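PDB 3FOJ: uncharacterized protein from Staphylococcus saprophyticus subsp. saprophyticus ATCC 15305, which is of unknown function but carries a rhodanese-like domain, and so may act as a sulfurtransferase. Local coordinates for residues 68-73 and 83-88. Residues are numbered along the deposited sequence; the frame is centred on the assembly and turned at random.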
loop_
_atom_site.group_PDB
_atom_site.type_symbol
_atom_site.label_atom_id
_atom_site.label_comp_id
_atom_site.label_asym_id
_atom_site.label_seq_id
_atom_site.Cartn_x
_atom_site.Cartn_y
_atom_site.Cartn_z
ATOM N N ARG A 68 4.965 -1.261 -9.541
ATOM C CA ARG A 68 5.973 -1.407 -8.494
ATOM C C ARG A 68 5.387 -2.004 -7.222
ATOM O O ARG A 68 6.052 -2.771 -6.524
ATOM C CB ARG A 68 6.605 -0.052 -8.174
ATOM C CG ARG A 68 7.358 0.568 -9.336
ATOM C CD ARG A 68 7.808 1.980 -9.001
ATOM N NE ARG A 68 8.449 2.630 -10.142
ATOM C CZ ARG A 68 8.752 3.923 -10.193
ATOM N NH1 ARG A 68 8.474 4.714 -9.164
ATOM N NH2 ARG A 68 9.332 4.428 -11.273
ATOM N N SER A 69 4.144 -1.645 -6.914
ATOM C CA SER A 69 3.493 -2.178 -5.727
ATOM C C SER A 69 3.286 -3.683 -5.891
ATOM O O SER A 69 3.409 -4.439 -4.931
ATOM C CB SER A 69 2.155 -1.476 -5.492
ATOM O OG SER A 69 1.371 -1.488 -6.668
ATOM N N ALA A 70 2.988 -4.115 -7.113
ATOM C CA ALA A 70 2.784 -5.533 -7.373
ATOM C C ALA A 70 4.090 -6.287 -7.145
ATOM O O ALA A 70 4.087 -7.425 -6.673
ATOM C CB ALA A 70 2.298 -5.745 -8.803
ATOM N N GLN A 71 5.202 -5.644 -7.493
ATOM C CA GLN A 71 6.523 -6.234 -7.312
ATOM C C GLN A 71 6.762 -6.426 -5.823
ATOM O O GLN A 71 7.255 -7.468 -5.385
ATOM C CB GLN A 71 7.599 -5.315 -7.896
ATOM C CG GLN A 71 7.629 -5.291 -9.416
ATOM C CD GLN A 71 8.596 -4.262 -9.960
ATOM O OE1 GLN A 71 8.214 -3.128 -10.258
ATOM N NE2 GLN A 71 9.861 -4.645 -10.082
ATOM N N VAL A 72 6.404 -5.409 -5.044
ATOM C CA VAL A 72 6.558 -5.468 -3.598
ATOM C C VAL A 72 5.673 -6.565 -3.001
ATOM O O VAL A 72 6.086 -7.263 -2.079
ATOM C CB VAL A 72 6.214 -4.107 -2.948
ATOM C CG1 VAL A 72 6.132 -4.244 -1.435
ATOM C CG2 VAL A 72 7.272 -3.081 -3.320
ATOM N N VAL A 73 4.458 -6.714 -3.523
ATOM C CA VAL A 73 3.551 -7.740 -3.023
ATOM C C VAL A 73 4.162 -9.127 -3.220
ATOM O O VAL A 73 4.163 -9.937 -2.301
ATOM C CB VAL A 73 2.174 -7.662 -3.726
ATOM C CG1 VAL A 73 1.319 -8.882 -3.370
ATOM C CG2 VAL A 73 1.458 -6.385 -3.293
ATOM N N ALA A 83 0.114 -9.974 1.578
ATOM C CA ALA A 83 -0.007 -8.681 0.913
ATOM C C ALA A 83 -0.952 -8.707 -0.282
ATOM O O ALA A 83 -1.097 -9.724 -0.955
ATOM C CB ALA A 83 1.367 -8.200 0.476
ATOM N N VAL A 84 -1.579 -7.563 -0.532
ATOM C CA VAL A 84 -2.526 -7.397 -1.625
ATOM C C VAL A 84 -2.172 -6.128 -2.391
ATOM O O VAL A 84 -1.932 -5.083 -1.791
ATOM C CB VAL A 84 -3.966 -7.278 -1.090
ATOM C CG1 VAL A 84 -4.946 -7.158 -2.249
ATOM C CG2 VAL A 84 -4.298 -8.487 -0.221
ATOM N N ASN A 85 -2.139 -6.221 -3.716
ATOM C CA ASN A 85 -1.804 -5.066 -4.536
ATOM C C ASN A 85 -3.017 -4.175 -4.792
ATOM O O ASN A 85 -4.129 -4.665 -4.970
ATOM C CB ASN A 85 -1.228 -5.530 -5.877
ATOM C CG ASN A 85 -0.676 -4.382 -6.697
ATOM O OD1 ASN A 85 0.096 -3.575 -6.193
ATOM N ND2 ASN A 85 -1.064 -4.309 -7.964
ATOM N N VAL A 86 -2.805 -2.863 -4.785
ATOM C CA VAL A 86 -3.886 -1.932 -5.077
ATOM C C VAL A 86 -3.684 -1.528 -6.536
ATOM O O VAL A 86 -2.777 -0.759 -6.865
ATOM C CB VAL A 86 -3.831 -0.685 -4.184
ATOM C CG1 VAL A 86 -4.988 0.242 -4.535
ATOM C CG2 VAL A 86 -3.910 -1.092 -2.718
ATOM N N GLU A 87 -4.525 -2.066 -7.412
ATOM C CA GLU A 87 -4.412 -1.802 -8.842
ATOM C C GLU A 87 -4.537 -0.331 -9.226
ATOM O O GLU A 87 -5.347 0.406 -8.666
ATOM C CB GLU A 87 -5.463 -2.610 -9.608
ATOM C CG GLU A 87 -5.552 -4.072 -9.188
ATOM C CD GLU A 87 -6.364 -4.913 -10.156
ATOM O OE1 GLU A 87 -7.428 -4.440 -10.614
ATOM O OE2 GLU A 87 -5.942 -6.053 -10.449
ATOM N N GLY A 88 -3.714 0.091 -10.181
ATOM C CA GLY A 88 -3.771 1.466 -10.650
ATOM C C GLY A 88 -2.951 2.486 -9.884
ATOM O O GLY A 88 -2.639 3.551 -10.415
HETATM O O HOH W 1 -0.364 0.652 -6.455
#
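A70 faces N85 and V73 faces A83, each pair with CA atoms 5.4 Å apart, where helix 68-73 runs back along strand 83-86. The two short axes are almost exactly antiparallel, at 173°, and approach to 7.6 Å. Helix 67-77 is the connecting helix of the beta-alpha-beta unit 58-62, 67-77, 82-86, and here it packs on the strand that follows it.

The polar end is built on S69 and N85. S69 OG donates a very short hydrogen bond of 2.5 Å to N85 OD1. A chi1 of 51° tucks OG back over its own backbone, where it meets the amide. N85 extends its CG anti to the backbone N (chi1 -172°), which carries the amide out from the strand to the helix. Its ND2 lies against the methyl of A70 and hydrogen-bonds to G66 O, so both ends of the amide are held. A water donates to S69 OG and to V86 O, at 2.8 Å from each. It bridges the helix to the strand backbone beyond N85.

The other end is apolar. V73 lays its two methyls one after the other along the helix-facing side of the strand. CG1 comes to 3.9 Å from A83 CB and also rests on the A83 carbonyl. CG2 lies over the backbone between V84 and N85, 3.6 Å from N85 N, and touches N85 CB.

V84 points away from the helix. S69 also touches C63 in the loop before the helix, which probably corresponds to the active-site loop of rhodaneses. Strand 82-86 lies between strands 3-4 and 58-62 in the parallel sheet. S69 and V73 also touch I61, so helix 67-77 packs across both strands of its unit. V86 meets V6 and L9 of helix 6-11.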